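Local coordinates for protein fructose-2,6-bisphosphatase TIGAR B (PDB 3E9D) that probably hydrolyses fructose 2,6-bisphosphate to fructose 6-phosphate and phosphate through a phosphohistidine intermediate, thereby restraining glycolysis, at residues 131-136 with 191-196; 85-90 with 178-183; 101-106 with 117-122; 21-26 with 59-64. All coordinates share one frame; numbering follows the deposited sequence.

Contact 1: residues 131-136 with 191-196; sequences RFKMFL and VRHLVE. With K (potassium ion), chain E.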
loop_
_atom_site.group_PDB
_atom_site.type_symbol
_atom_site.label_atom_id
_atom_site.label_comp_id
_atom_site.label_asym_id
_atom_site.label_seq_id
_atom_site.Cartn_x
_atom_site.Cartn_y
_atom_site.Cartn_z
ATOM N N ARG A 131 1.654 -5.631 11.928
ATOM C CA ARG A 131 0.542 -6.002 11.033
ATOM C C ARG A 131 0.971 -6.125 9.565
ATOM O O ARG A 131 0.599 -7.087 8.874
ATOM C CB ARG A 131 -0.626 -5.012 11.156
ATOM C CG ARG A 131 -1.387 -5.136 12.481
ATOM C CD ARG A 131 -2.777 -4.523 12.364
ATOM N NE ARG A 131 -2.813 -3.050 12.407
ATOM C CZ ARG A 131 -3.112 -2.267 11.370
ATOM N NH1 ARG A 131 -3.361 -2.788 10.167
ATOM N NH2 ARG A 131 -3.188 -0.957 11.537
ATOM N N PHE A 132 1.753 -5.154 9.094
ATOM C CA PHE A 132 2.297 -5.220 7.736
ATOM C C PHE A 132 3.218 -6.434 7.547
ATOM O O PHE A 132 3.131 -7.115 6.520
ATOM C CB PHE A 132 3.015 -3.930 7.333
ATOM C CG PHE A 132 3.546 -3.955 5.914
ATOM C CD1 PHE A 132 2.672 -4.080 4.835
ATOM C CD2 PHE A 132 4.911 -3.857 5.663
ATOM C CE1 PHE A 132 3.139 -4.109 3.521
ATOM C CE2 PHE A 132 5.405 -3.859 4.353
ATOM C CZ PHE A 132 4.519 -3.986 3.276
ATOM N N LYS A 133 4.069 -6.708 8.535
ATOM C CA LYS A 133 4.947 -7.896 8.503
ATOM C C LYS A 133 4.134 -9.186 8.399
ATOM O O LYS A 133 4.502 -10.105 7.655
ATOM C CB LYS A 133 5.851 -7.970 9.740
ATOM C CG LYS A 133 6.999 -6.947 9.782
ATOM C CD LYS A 133 7.856 -7.189 11.030
ATOM C CE LYS A 133 8.616 -5.949 11.461
ATOM N NZ LYS A 133 9.082 -6.077 12.901
ATOM N N MET A 134 3.029 -9.254 9.147
ATOM C CA MET A 134 2.125 -10.407 9.081
ATOM C C MET A 134 1.440 -10.484 7.718
ATOM O O MET A 134 1.261 -11.571 7.146
ATOM C CB MET A 134 1.076 -10.354 10.197
ATOM C CG MET A 134 1.658 -10.504 11.609
ATOM S SD MET A 134 0.400 -10.102 12.879
ATOM C CE MET A 134 -0.865 -11.344 12.518
ATOM N N PHE A 135 1.062 -9.324 7.202
ATOM C CA PHE A 135 0.476 -9.267 5.874
ATOM C C PHE A 135 1.460 -9.771 4.819
ATOM O O PHE A 135 1.078 -10.546 3.938
ATOM C CB PHE A 135 -0.010 -7.845 5.496
ATOM C CG PHE A 135 -0.434 -7.742 4.043
ATOM C CD1 PHE A 135 -1.652 -8.276 3.626
ATOM C CD2 PHE A 135 0.404 -7.175 3.090
ATOM C CE1 PHE A 135 -2.045 -8.225 2.267
ATOM C CE2 PHE A 135 0.012 -7.117 1.740
ATOM C CZ PHE A 135 -1.223 -7.658 1.345
ATOM N N LEU A 136 2.709 -9.320 4.887
ATOM C CA LEU A 136 3.735 -9.769 3.935
ATOM C C LEU A 136 3.939 -11.266 3.955
ATOM O O LEU A 136 4.042 -11.896 2.908
ATOM C CB LEU A 136 5.084 -9.092 4.194
ATOM C CG LEU A 136 5.324 -7.687 3.657
ATOM C CD1 LEU A 136 6.786 -7.338 3.869
ATOM C CD2 LEU A 136 4.951 -7.538 2.186
ATOM N N VAL A 191 5.866 1.332 3.748
ATOM C CA VAL A 191 6.921 1.759 2.838
ATOM C C VAL A 191 8.258 1.878 3.574
ATOM O O VAL A 191 9.291 1.397 3.073
ATOM C CB VAL A 191 6.554 3.093 2.105
ATOM C CG1 VAL A 191 7.756 3.693 1.421
ATOM C CG2 VAL A 191 5.439 2.843 1.068
ATOM N N ARG A 192 8.248 2.505 4.754
ATOM C CA ARG A 192 9.495 2.656 5.511
ATOM C C ARG A 192 10.063 1.284 5.938
ATOM O O ARG A 192 11.280 1.088 5.930
ATOM C CB ARG A 192 9.328 3.569 6.748
ATOM C CG ARG A 192 10.692 3.829 7.460
ATOM C CD ARG A 192 10.604 4.846 8.609
ATOM N NE ARG A 192 10.494 6.231 8.148
ATOM C CZ ARG A 192 11.523 7.024 7.843
ATOM N NH1 ARG A 192 12.780 6.579 7.906
ATOM N NH2 ARG A 192 11.291 8.275 7.450
ATOM N N HIS A 193 9.183 0.351 6.310
ATOM C CA HIS A 193 9.621 -1.012 6.628
ATOM C C HIS A 193 10.343 -1.667 5.426
ATOM O O HIS A 193 11.449 -2.182 5.556
ATOM C CB HIS A 193 8.463 -1.905 7.075
ATOM C CG HIS A 193 8.873 -3.336 7.265
ATOM N ND1 HIS A 193 9.763 -3.728 8.248
ATOM C CD2 HIS A 193 8.547 -4.462 6.583
ATOM C CE1 HIS A 193 9.960 -5.034 8.161
ATOM N NE2 HIS A 193 9.223 -5.504 7.171
ATOM N N LEU A 194 9.711 -1.610 4.261
ATOM C CA LEU A 194 10.294 -2.144 3.026
ATOM C C LEU A 194 11.650 -1.520 2.695
ATOM O O LEU A 194 12.610 -2.235 2.394
ATOM C CB LEU A 194 9.327 -1.942 1.865
ATOM C CG LEU A 194 8.035 -2.782 1.854
ATOM C CD1 LEU A 194 7.236 -2.474 0.607
ATOM C CD2 LEU A 194 8.283 -4.300 1.970
ATOM N N VAL A 195 11.739 -0.193 2.805
ATOM C CA VAL A 195 12.924 0.536 2.353
ATOM C C VAL A 195 14.067 0.505 3.372
ATOM O O VAL A 195 15.222 0.240 3.024
ATOM C CB VAL A 195 12.553 1.991 1.991
ATOM C CG1 VAL A 195 13.804 2.824 1.742
ATOM C CG2 VAL A 195 11.637 1.986 0.744
ATOM N N GLU A 196 13.743 0.765 4.631
ATOM C CA GLU A 196 14.739 0.902 5.679
ATOM C C GLU A 196 15.050 -0.428 6.402
ATOM O O GLU A 196 16.223 -0.815 6.535
ATOM C CB GLU A 196 14.285 1.991 6.655
ATOM C CG GLU A 196 15.397 2.733 7.323
ATOM C CD GLU A 196 14.908 3.963 8.075
ATOM O OE1 GLU A 196 15.636 4.993 8.057
ATOM O OE2 GLU A 196 13.815 3.895 8.681
HETATM K K K E . 17.532 -0.966 3.624
HETATM O O HOH W 1 17.044 0.950 1.111
#
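His193 ND1 is hydrogen-bonded to Asp197 one turn further along the same helix, which helps to fix an imidazole lying against Lys133 and Phe132. With CG anti to the backbone N (chi1 174°), the ring projects to the opposing helix. The extended Lys133 chain runs across it at about a right angle: its CG lies 4.1 Å from the centroid of the His193 ring, an off-centre CH-pi contact, and its CE is 3.7 Å from His193 CE1. Phe132 meets the same imidazole, its CD2 standing 3.8 Å from His193 CD2. Leu194 CD2 lies in the plane of the Phe132 ring, 3.8 Å from CE2, while Leu136 CG rests over one face of that ring and Leu136 CD1 closes on Leu194 CD2 at 3.9 Å. This is helix-helix packing, helix 125-146 on helix 184-197, with local axes at 70°. Near the end of helix 184-197, Val195 O (2.7 Å), Leu198 O and, at longer range, Glu196 O and a water bind a potassium ion. Touching atoms between the helices are nearly all carbon, so dispersion carries the contact; Lys133 NZ, 5.3 Å from His193 ND1, would tend to oppose protonation of the histidine, and Asp197 to support it.

Contact 2: residues 85-90 with 178-183; sequences PLLRER and ALMVSH. With PO4 (phosphate ion), chain C.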
loop_
_atom_site.group_PDB
_atom_site.type_symbol
_atom_site.label_atom_id
_atom_site.label_comp_id
_atom_site.label_asym_id
_atom_site.label_seq_id
_atom_site.Cartn_x
_atom_site.Cartn_y
_atom_site.Cartn_z
ATOM N N PRO A 85 -8.135 -7.708 7.056
ATOM C CA PRO A 85 -8.124 -6.740 8.144
ATOM C C PRO A 85 -6.712 -6.289 8.540
ATOM O O PRO A 85 -6.574 -5.235 9.152
ATOM C CB PRO A 85 -8.774 -7.501 9.299
ATOM C CG PRO A 85 -9.612 -8.557 8.631
ATOM C CD PRO A 85 -8.779 -8.978 7.464
ATOM N N LEU A 86 -5.672 -7.049 8.177
ATOM C CA LEU A 86 -4.310 -6.608 8.486
ATOM C C LEU A 86 -3.937 -5.311 7.752
ATOM O O LEU A 86 -3.019 -4.600 8.168
ATOM C CB LEU A 86 -3.276 -7.720 8.195
ATOM C CG LEU A 86 -3.229 -8.954 9.112
ATOM C CD1 LEU A 86 -2.374 -10.090 8.463
ATOM C CD2 LEU A 86 -2.666 -8.572 10.493
ATOM N N LEU A 87 -4.662 -4.996 6.673
ATOM C CA LEU A 87 -4.436 -3.740 5.936
ATOM C C LEU A 87 -5.178 -2.495 6.460
ATOM O O LEU A 87 -5.113 -1.434 5.814
ATOM C CB LEU A 87 -4.792 -3.922 4.451
ATOM C CG LEU A 87 -4.046 -5.019 3.692
ATOM C CD1 LEU A 87 -4.555 -5.104 2.242
ATOM C CD2 LEU A 87 -2.520 -4.743 3.720
ATOM N N ARG A 88 -5.908 -2.618 7.573
ATOM C CA ARG A 88 -6.651 -1.484 8.140
ATOM C C ARG A 88 -5.716 -0.379 8.586
ATOM O O ARG A 88 -4.537 -0.616 8.899
ATOM C CB ARG A 88 -7.566 -1.904 9.309
ATOM C CG ARG A 88 -6.830 -2.379 10.589
ATOM C CD ARG A 88 -7.820 -3.128 11.541
ATOM N NE ARG A 88 -7.166 -3.555 12.780
ATOM C CZ ARG A 88 -6.477 -4.687 12.937
ATOM N NH1 ARG A 88 -6.313 -5.544 11.926
ATOM N NH2 ARG A 88 -5.939 -4.966 14.118
ATOM N N GLU A 89 -6.265 0.826 8.634
ATOM C CA GLU A 89 -5.524 1.996 9.043
ATOM C C GLU A 89 -5.024 1.860 10.493
ATOM O O GLU A 89 -5.631 1.161 11.302
ATOM C CB GLU A 89 -6.430 3.231 8.918
ATOM C CG GLU A 89 -5.759 4.580 9.294
ATOM C CD GLU A 89 -4.472 4.855 8.501
ATOM O OE1 GLU A 89 -3.559 3.998 8.515
ATOM O OE2 GLU A 89 -4.363 5.937 7.859
ATOM N N ARG A 90 -3.918 2.537 10.802
ATOM C CA ARG A 90 -3.479 2.707 12.170
ATOM C C ARG A 90 -4.636 3.132 13.080
ATOM O O ARG A 90 -5.410 4.045 12.748
ATOM C CB ARG A 90 -2.363 3.750 12.225
ATOM C CG ARG A 90 -1.849 4.001 13.629
ATOM C CD ARG A 90 -0.556 4.817 13.581
ATOM N NE ARG A 90 -0.012 4.914 14.926
ATOM C CZ ARG A 90 1.012 5.682 15.269
ATOM N NH1 ARG A 90 1.633 6.431 14.350
ATOM N NH2 ARG A 90 1.410 5.691 16.534
ATOM N N ALA A 178 0.135 -8.056 -7.894
ATOM C CA ALA A 178 -0.861 -7.868 -6.845
ATOM C C ALA A 178 -1.214 -6.394 -6.684
ATOM O O ALA A 178 -0.345 -5.527 -6.812
ATOM C CB ALA A 178 -0.350 -8.433 -5.521
ATOM N N LEU A 179 -2.491 -6.124 -6.404
ATOM C CA LEU A 179 -2.955 -4.782 -6.035
ATOM C C LEU A 179 -3.284 -4.772 -4.558
ATOM O O LEU A 179 -3.907 -5.701 -4.057
ATOM C CB LEU A 179 -4.200 -4.404 -6.845
ATOM C CG LEU A 179 -4.921 -3.086 -6.521
ATOM C CD1 LEU A 179 -3.985 -1.905 -6.856
ATOM C CD2 LEU A 179 -6.235 -2.994 -7.347
ATOM N N MET A 180 -2.853 -3.731 -3.851
ATOM C CA MET A 180 -3.113 -3.606 -2.427
ATOM C C MET A 180 -3.762 -2.241 -2.255
ATOM O O MET A 180 -3.210 -1.240 -2.700
ATOM C CB MET A 180 -1.796 -3.723 -1.631
ATOM C CG MET A 180 -1.871 -3.345 -0.137
ATOM S SD MET A 180 -0.205 -3.302 0.647
ATOM C CE MET A 180 -0.474 -1.957 1.792
ATOM N N VAL A 181 -4.932 -2.195 -1.614
ATOM C CA VAL A 181 -5.622 -0.916 -1.379
ATOM C C VAL A 181 -5.765 -0.721 0.129
ATOM O O VAL A 181 -6.336 -1.566 0.812
ATOM C CB VAL A 181 -6.978 -0.810 -2.144
ATOM C CG1 VAL A 181 -7.629 0.575 -1.928
ATOM C CG2 VAL A 181 -6.742 -1.021 -3.652
ATOM N N SER A 182 -5.233 0.389 0.631
ATOM C CA SER A 182 -5.089 0.599 2.061
ATOM C C SER A 182 -5.167 2.093 2.449
ATOM O O SER A 182 -5.878 2.888 1.812
ATOM C CB SER A 182 -3.772 -0.061 2.556
ATOM O OG SER A 182 -3.668 -0.078 3.982
ATOM N N HIS A 183 -4.435 2.456 3.497
ATOM C CA HIS A 183 -4.634 3.711 4.188
ATOM C C HIS A 183 -3.300 4.440 4.400
ATOM O O HIS A 183 -2.247 3.801 4.428
ATOM C CB HIS A 183 -5.309 3.429 5.526
ATOM C CG HIS A 183 -6.592 2.681 5.386
ATOM N ND1 HIS A 183 -7.804 3.317 5.249
ATOM C CD2 HIS A 183 -6.849 1.354 5.316
ATOM C CE1 HIS A 183 -8.758 2.413 5.111
ATOM N NE2 HIS A 183 -8.202 1.213 5.152
HETATM P P PO4 C . -6.857 7.164 5.955
HETATM O O1 PO4 C . -7.779 6.003 6.227
HETATM O O2 PO4 C . -5.888 6.887 4.828
HETATM O O3 PO4 C . -7.652 8.387 5.561
HETATM O O4 PO4 C . -6.093 7.518 7.212
#
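The phosphate pocket of the histidine phosphatase active site is walled here by Glu89, probably the proton donor and acceptor, and His183, probably the stabiliser of the transition state. Glu89 CB sits over one face of the imidazole, 4.0 Å from the centroid of the His183 ring, and its carboxylate carbon CD comes within 3.4 Å of His183 CB; carboxylate and ring planes are inclined at 42°. A bend at chi2 (55°) folds the Glu89 carboxylate back toward the first turn of helix 184-197, where OE1 accepts from Phe186 N and OE2 from Ala185 N. Arg90 N adds a further bond to Glu89 OE1, 2.7 Å long, on the anti side and somewhat out of the carboxylate plane. The ring of His183 is fixed from both nitrogens: ND1 donates to phosphate O1 at 2.9 Å, and NE2 is hydrogen-bonded to Ser57 OG. Residues just before them add a second layer: Ser182 OG donates to Leu87 O over 2.7 Å, in the carbonyl plane and on a lone pair, and the same oxygen lies in the plane of the His183 ring, 3.3 Å from CD2. His11, the residue phosphorylated during turnover, brings its own ring against that of His183. Deeper in, Leu87 CD2 touches Met180 CE at 4.0 Å. Both of these side chains also pack on Phe135 of helix 125-146 and Phe186 of helix 184-197. Through Leu87 and Ser182 the loop after strand 81-83 meets the C-terminal end of strand 177-182, itself flanked in the sheet by parallel strands 2-10 and 53-56.

Contact 3: residues 101-106 with 117-122; sequences EHLKNM and YTPPGG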
loop_
_atom_site.group_PDB
_atom_site.type_symbol
_atom_site.label_atom_id
_atom_site.label_comp_id
_atom_site.label_asym_id
_atom_site.label_seq_id
_atom_site.Cartn_x
_atom_site.Cartn_y
_atom_site.Cartn_z
ATOM N N GLU A 101 -5.253 18.207 14.452
ATOM C CA GLU A 101 -4.622 19.187 15.339
ATOM C C GLU A 101 -4.789 18.842 16.815
ATOM O O GLU A 101 -3.943 19.193 17.633
ATOM C CB GLU A 101 -5.178 20.592 15.068
ATOM C CG GLU A 101 -4.821 21.107 13.681
ATOM C CD GLU A 101 -3.347 20.889 13.353
ATOM O OE1 GLU A 101 -2.502 21.575 13.979
ATOM O OE2 GLU A 101 -3.041 20.029 12.487
ATOM N N HIS A 102 -5.895 18.179 17.146
ATOM C CA HIS A 102 -6.146 17.734 18.508
ATOM C C HIS A 102 -5.104 16.692 18.938
ATOM O O HIS A 102 -4.631 16.720 20.074
ATOM C CB HIS A 102 -7.576 17.204 18.649
ATOM C CG HIS A 102 -7.867 16.598 19.986
ATOM N ND1 HIS A 102 -7.973 17.350 21.138
ATOM C CD2 HIS A 102 -8.075 15.312 20.355
ATOM C CE1 HIS A 102 -8.234 16.552 22.158
ATOM N NE2 HIS A 102 -8.302 15.310 21.711
ATOM N N LEU A 103 -4.733 15.800 18.019
ATOM C CA LEU A 103 -3.687 14.809 18.284
ATOM C C LEU A 103 -2.354 15.468 18.647
ATOM O O LEU A 103 -1.649 14.996 19.550
ATOM C CB LEU A 103 -3.513 13.848 17.101
ATOM C CG LEU A 103 -2.562 12.655 17.305
ATOM C CD1 LEU A 103 -2.986 11.773 18.477
ATOM C CD2 LEU A 103 -2.411 11.811 16.034
ATOM N N LYS A 104 -2.027 16.555 17.944
ATOM C CA LYS A 104 -0.822 17.351 18.218
ATOM C C LYS A 104 -0.874 17.989 19.610
ATOM O O LYS A 104 0.121 17.997 20.330
ATOM C CB LYS A 104 -0.628 18.428 17.147
ATOM C CG LYS A 104 -0.523 17.896 15.724
ATOM C CD LYS A 104 -0.030 18.971 14.747
ATOM C CE LYS A 104 0.426 18.355 13.426
ATOM N NZ LYS A 104 0.970 19.386 12.479
ATOM N N ASN A 105 -2.040 18.517 19.978
ATOM C CA ASN A 105 -2.279 19.015 21.340
ATOM C C ASN A 105 -2.118 17.937 22.412
ATOM O O ASN A 105 -1.508 18.178 23.454
ATOM C CB ASN A 105 -3.666 19.657 21.460
ATOM C CG ASN A 105 -3.837 20.877 20.555
ATOM O OD1 ASN A 105 -2.865 21.438 20.051
ATOM N ND2 ASN A 105 -5.085 21.293 20.351
ATOM N N MET A 106 -2.671 16.751 22.154
ATOM C CA MET A 106 -2.573 15.634 23.093
ATOM C C MET A 106 -1.121 15.226 23.289
ATOM O O MET A 106 -0.690 14.994 24.425
ATOM C CB MET A 106 -3.380 14.431 22.605
ATOM C CG MET A 106 -4.876 14.629 22.646
ATOM S SD MET A 106 -5.742 13.208 21.952
ATOM C CE MET A 106 -5.586 12.018 23.287
ATOM N N TYR A 117 4.277 9.722 20.097
ATOM C CA TYR A 117 3.023 9.673 20.829
ATOM C C TYR A 117 1.987 8.703 20.242
ATOM O O TYR A 117 1.752 8.676 19.042
ATOM C CB TYR A 117 2.433 11.078 20.954
ATOM C CG TYR A 117 1.168 11.126 21.777
ATOM C CD1 TYR A 117 1.207 10.952 23.162
ATOM C CD2 TYR A 117 -0.069 11.336 21.169
ATOM C CE1 TYR A 117 0.040 10.989 23.923
ATOM C CE2 TYR A 117 -1.238 11.375 21.918
ATOM C CZ TYR A 117 -1.172 11.202 23.295
ATOM O OH TYR A 117 -2.325 11.247 24.039
ATOM N N THR A 118 1.376 7.913 21.116
ATOM C CA THR A 118 0.221 7.099 20.757
ATOM C C THR A 118 -0.914 7.460 21.715
ATOM O O THR A 118 -0.750 7.374 22.928
ATOM C CB THR A 118 0.547 5.591 20.829
ATOM O OG1 THR A 118 1.525 5.285 19.835
ATOM C CG2 THR A 118 -0.719 4.715 20.588
ATOM N N PRO A 119 -2.064 7.885 21.169
ATOM C CA PRO A 119 -3.162 8.266 22.057
ATOM C C PRO A 119 -3.770 7.039 22.772
ATOM O O PRO A 119 -3.600 5.914 22.305
ATOM C CB PRO A 119 -4.163 8.949 21.109
ATOM C CG PRO A 119 -3.871 8.371 19.766
ATOM C CD PRO A 119 -2.399 8.061 19.743
ATOM N N PRO A 120 -4.448 7.254 23.906
ATOM C CA PRO A 120 -5.099 6.093 24.556
ATOM C C PRO A 120 -6.071 5.385 23.592
ATOM O O PRO A 120 -6.791 6.043 22.841
ATOM C CB PRO A 120 -5.840 6.725 25.744
ATOM C CG PRO A 120 -4.994 7.979 26.061
ATOM C CD PRO A 120 -4.626 8.502 24.679
ATOM N N GLY A 121 -6.055 4.054 23.618
ATOM C CA GLY A 121 -6.780 3.222 22.670
ATOM C C GLY A 121 -6.157 3.097 21.290
ATOM O O GLY A 121 -6.688 2.387 20.453
ATOM N N GLY A 122 -5.051 3.789 21.032
ATOM C CA GLY A 122 -4.488 3.830 19.685
ATOM C C GLY A 122 -3.435 2.748 19.513
ATOM O O GLY A 122 -3.102 2.053 20.464
#
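Met106 reaches from helix 100-110 to Tyr117 and to the type II beta turn Pro119-Gly122, in the loop that leads on to helix 125-146. Its CB begins the contact, 3.8 Å from Tyr117 CE2. CG lies over one face of the His102 ring, one turn earlier in the same helix, at 3.6 Å above the plane. A turn about the CG-SD bond (chi3 76°) brings CE round to three partners: Tyr117 OH at 3.4 Å, the CB of Pro119, and Pro120 CD at 3.9 Å, the methyl pointing at that ring carbon. Tyr117 crosses the methionine at about a right angle, and the carbonyl group of Met106 lies over one face of the phenol ring, offset toward the rim. Leu103 comes at the same ring from its edge, CD1 lying in the ring plane 3.9 Å from CE2. That methyl also packs against the prolyl ring, 3.7 Å from Pro119 CG. Leu103 also touches Leu22 and Ala95, both in loops. The contact is plain surface packing that folds the loop onto the helix preceding it. Within the turn, Gly121 has a positive phi (77°), and Gly122 N donates to Pro119 O at 2.9 Å.

Contact 4: residues 21-26 with 59-64; sequences LLQGQG and LQRAIQ. With PO4 (phosphate ion), chain C.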
loop_
_atom_site.group_PDB
_atom_site.type_symbol
_atom_site.label_atom_id
_atom_site.label_comp_id
_atom_site.label_asym_id
_atom_site.label_seq_id
_atom_site.Cartn_x
_atom_site.Cartn_y
_atom_site.Cartn_z
ATOM N N LEU A 21 -10.048 15.562 9.748
ATOM C CA LEU A 21 -10.341 14.787 10.955
ATOM C C LEU A 21 -9.631 13.436 10.885
ATOM O O LEU A 21 -9.553 12.847 9.822
ATOM C CB LEU A 21 -11.842 14.566 11.087
ATOM C CG LEU A 21 -12.731 15.810 11.010
ATOM C CD1 LEU A 21 -14.196 15.411 11.130
ATOM C CD2 LEU A 21 -12.340 16.775 12.113
ATOM N N LEU A 22 -9.120 12.951 12.019
ATOM C CA LEU A 22 -8.421 11.658 12.056
ATOM C C LEU A 22 -9.345 10.493 11.766
ATOM O O LEU A 22 -10.389 10.333 12.418
ATOM C CB LEU A 22 -7.748 11.428 13.402
ATOM C CG LEU A 22 -6.288 11.807 13.580
ATOM C CD1 LEU A 22 -5.921 11.479 15.005
ATOM C CD2 LEU A 22 -5.362 11.054 12.591
ATOM N N GLN A 23 -8.952 9.671 10.798
ATOM C CA GLN A 23 -9.778 8.532 10.401
ATOM C C GLN A 23 -9.034 7.203 10.573
ATOM O O GLN A 23 -8.102 6.916 9.828
ATOM C CB GLN A 23 -10.232 8.713 8.949
ATOM C CG GLN A 23 -11.627 8.161 8.675
ATOM C CD GLN A 23 -12.080 8.399 7.244
ATOM O OE1 GLN A 23 -13.160 7.992 6.874
ATOM N NE2 GLN A 23 -11.240 9.007 6.435
ATOM N N GLY A 24 -9.441 6.394 11.544
ATOM C CA GLY A 24 -8.717 5.164 11.864
ATOM C C GLY A 24 -9.534 3.919 11.584
ATOM O O GLY A 24 -10.003 3.719 10.473
ATOM N N GLN A 25 -9.714 3.085 12.600
ATOM C CA GLN A 25 -10.372 1.787 12.422
ATOM C C GLN A 25 -11.822 1.793 12.840
ATOM O O GLN A 25 -12.550 0.850 12.519
ATOM C CB GLN A 25 -9.646 0.698 13.227
ATOM C CG GLN A 25 -8.163 0.665 13.014
ATOM C CD GLN A 25 -7.468 -0.458 13.778
ATOM O OE1 GLN A 25 -8.117 -1.332 14.337
ATOM N NE2 GLN A 25 -6.142 -0.447 13.771
ATOM N N GLY A 26 -12.246 2.830 13.558
ATOM C CA GLY A 26 -13.560 2.843 14.193
ATOM C C GLY A 26 -14.661 3.572 13.455
ATOM O O GLY A 26 -15.828 3.189 13.538
ATOM N N LEU A 59 -12.121 -1.885 5.510
ATOM C CA LEU A 59 -12.799 -0.587 5.702
ATOM C C LEU A 59 -13.459 -0.094 4.407
ATOM O O LEU A 59 -12.884 -0.223 3.338
ATOM C CB LEU A 59 -11.827 0.468 6.274
ATOM C CG LEU A 59 -11.242 0.102 7.660
ATOM C CD1 LEU A 59 -10.086 1.039 8.065
ATOM C CD2 LEU A 59 -12.344 0.096 8.705
ATOM N N GLN A 60 -14.682 0.426 4.531
ATOM C CA GLN A 60 -15.523 0.765 3.379
ATOM C C GLN A 60 -14.810 1.675 2.368
ATOM O O GLN A 60 -14.870 1.419 1.161
ATOM C CB GLN A 60 -16.842 1.407 3.838
ATOM C CG GLN A 60 -17.708 1.876 2.679
ATOM C CD GLN A 60 -19.043 2.476 3.091
ATOM O OE1 GLN A 60 -19.196 3.042 4.184
ATOM N NE2 GLN A 60 -20.020 2.367 2.200
ATOM N N ARG A 61 -14.132 2.720 2.854
ATOM C CA ARG A 61 -13.466 3.680 1.955
ATOM C C ARG A 61 -12.457 2.990 1.025
ATOM O O ARG A 61 -12.306 3.385 -0.132
ATOM C CB ARG A 61 -12.815 4.847 2.730
ATOM C CG ARG A 61 -11.763 4.455 3.795
ATOM C CD ARG A 61 -11.610 5.599 4.812
ATOM N NE ARG A 61 -10.558 5.381 5.810
ATOM C CZ ARG A 61 -10.755 4.813 7.003
ATOM N NH1 ARG A 61 -11.964 4.386 7.342
ATOM N NH2 ARG A 61 -9.746 4.686 7.862
ATOM N N ALA A 62 -11.784 1.962 1.547
ATOM C CA ALA A 62 -10.789 1.186 0.796
ATOM C C ALA A 62 -11.457 0.175 -0.147
ATOM O O ALA A 62 -11.093 0.061 -1.346
ATOM C CB ALA A 62 -9.821 0.467 1.783
ATOM N N ILE A 63 -12.442 -0.558 0.385
ATOM C CA ILE A 63 -13.237 -1.469 -0.446
ATOM C C ILE A 63 -13.848 -0.772 -1.680
ATOM O O ILE A 63 -13.760 -1.292 -2.791
ATOM C CB ILE A 63 -14.353 -2.170 0.366
ATOM C CG1 ILE A 63 -13.703 -3.058 1.449
ATOM C CG2 ILE A 63 -15.280 -2.998 -0.582
ATOM C CD1 ILE A 63 -14.624 -3.458 2.562
ATOM N N GLN A 64 -14.465 0.389 -1.473
ATOM C CA GLN A 64 -15.046 1.158 -2.593
ATOM C C GLN A 64 -14.012 1.567 -3.645
ATOM O O GLN A 64 -14.285 1.526 -4.839
ATOM C CB GLN A 64 -15.720 2.411 -2.070
ATOM C CG GLN A 64 -16.973 2.166 -1.286
ATOM C CD GLN A 64 -17.546 3.470 -0.798
ATOM O OE1 GLN A 64 -17.008 4.100 0.111
ATOM N NE2 GLN A 64 -18.638 3.905 -1.427
HETATM P P PO4 C . -6.857 7.164 5.955
HETATM O O1 PO4 C . -7.779 6.003 6.227
HETATM O O2 PO4 C . -5.888 6.887 4.828
HETATM O O3 PO4 C . -7.652 8.387 5.561
HETATM O O4 PO4 C . -6.093 7.518 7.212
#
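Gln23 and Arg61 lie flat on one another, amide over guanidinium, their planes only 13° apart and their chains sliding past in opposite directions. Gln23 CD sits 3.6 Å above the guanidinium plane of Arg61, offset toward the rim, and OE1 runs on to 3.5 Å from Arg61 CD. The amide is steadied at its far end by a hydrogen bond between NE2 and Thr14. With one face stacked, the edge of the guanidinium does the polar work. NH2 donates to Gly24 O over 2.8 Å at 170°, nearly straight and on a lone pair in the carbonyl plane; NE and NH2 converge on phosphate O1, each 2.9 Å away. This is the phosphate pocket of the histidine phosphatase fold, where Arg61, in the first turn of helix 60-71, works beside Arg10, Asn17 and His183. Its CG takes the crowded position between backbone N and carbonyl carbon (chi1 58°), and from there the chain runs extended to NE. Leu59, the N-cap residue, lies alongside residues 24-25, its CD1 3.6 Å from Gly24 O and its CD2 3.9 Å from Gln25 O. Glu96 OE2 accepts from both Gly24 N and Gly26 N, holding the 24-26 backbone.

How the contacts relate
From the N terminus, contact 4 closes first, drawing the loop before helix 33-45 to the start of helix 60-71. Contact 2 opens afterwards, at 85-90, and is completed only by strand 177-182; the short-range contact 3, between helix 100-110 and the loop behind it, falls wholly within that span. Contact 1 starts there too, on helix 125-146, but ends on helix 184-197, so contacts 1 and 2 cross. Contacts 2 and 4 share the phosphate and are joined by Gln25, hydrogen-bonded to Glu89 O. Arg131 of contact 1 donates to Arg88 O of contact 2, and Leu103 of contact 3 packs on Leu22 of contact 4.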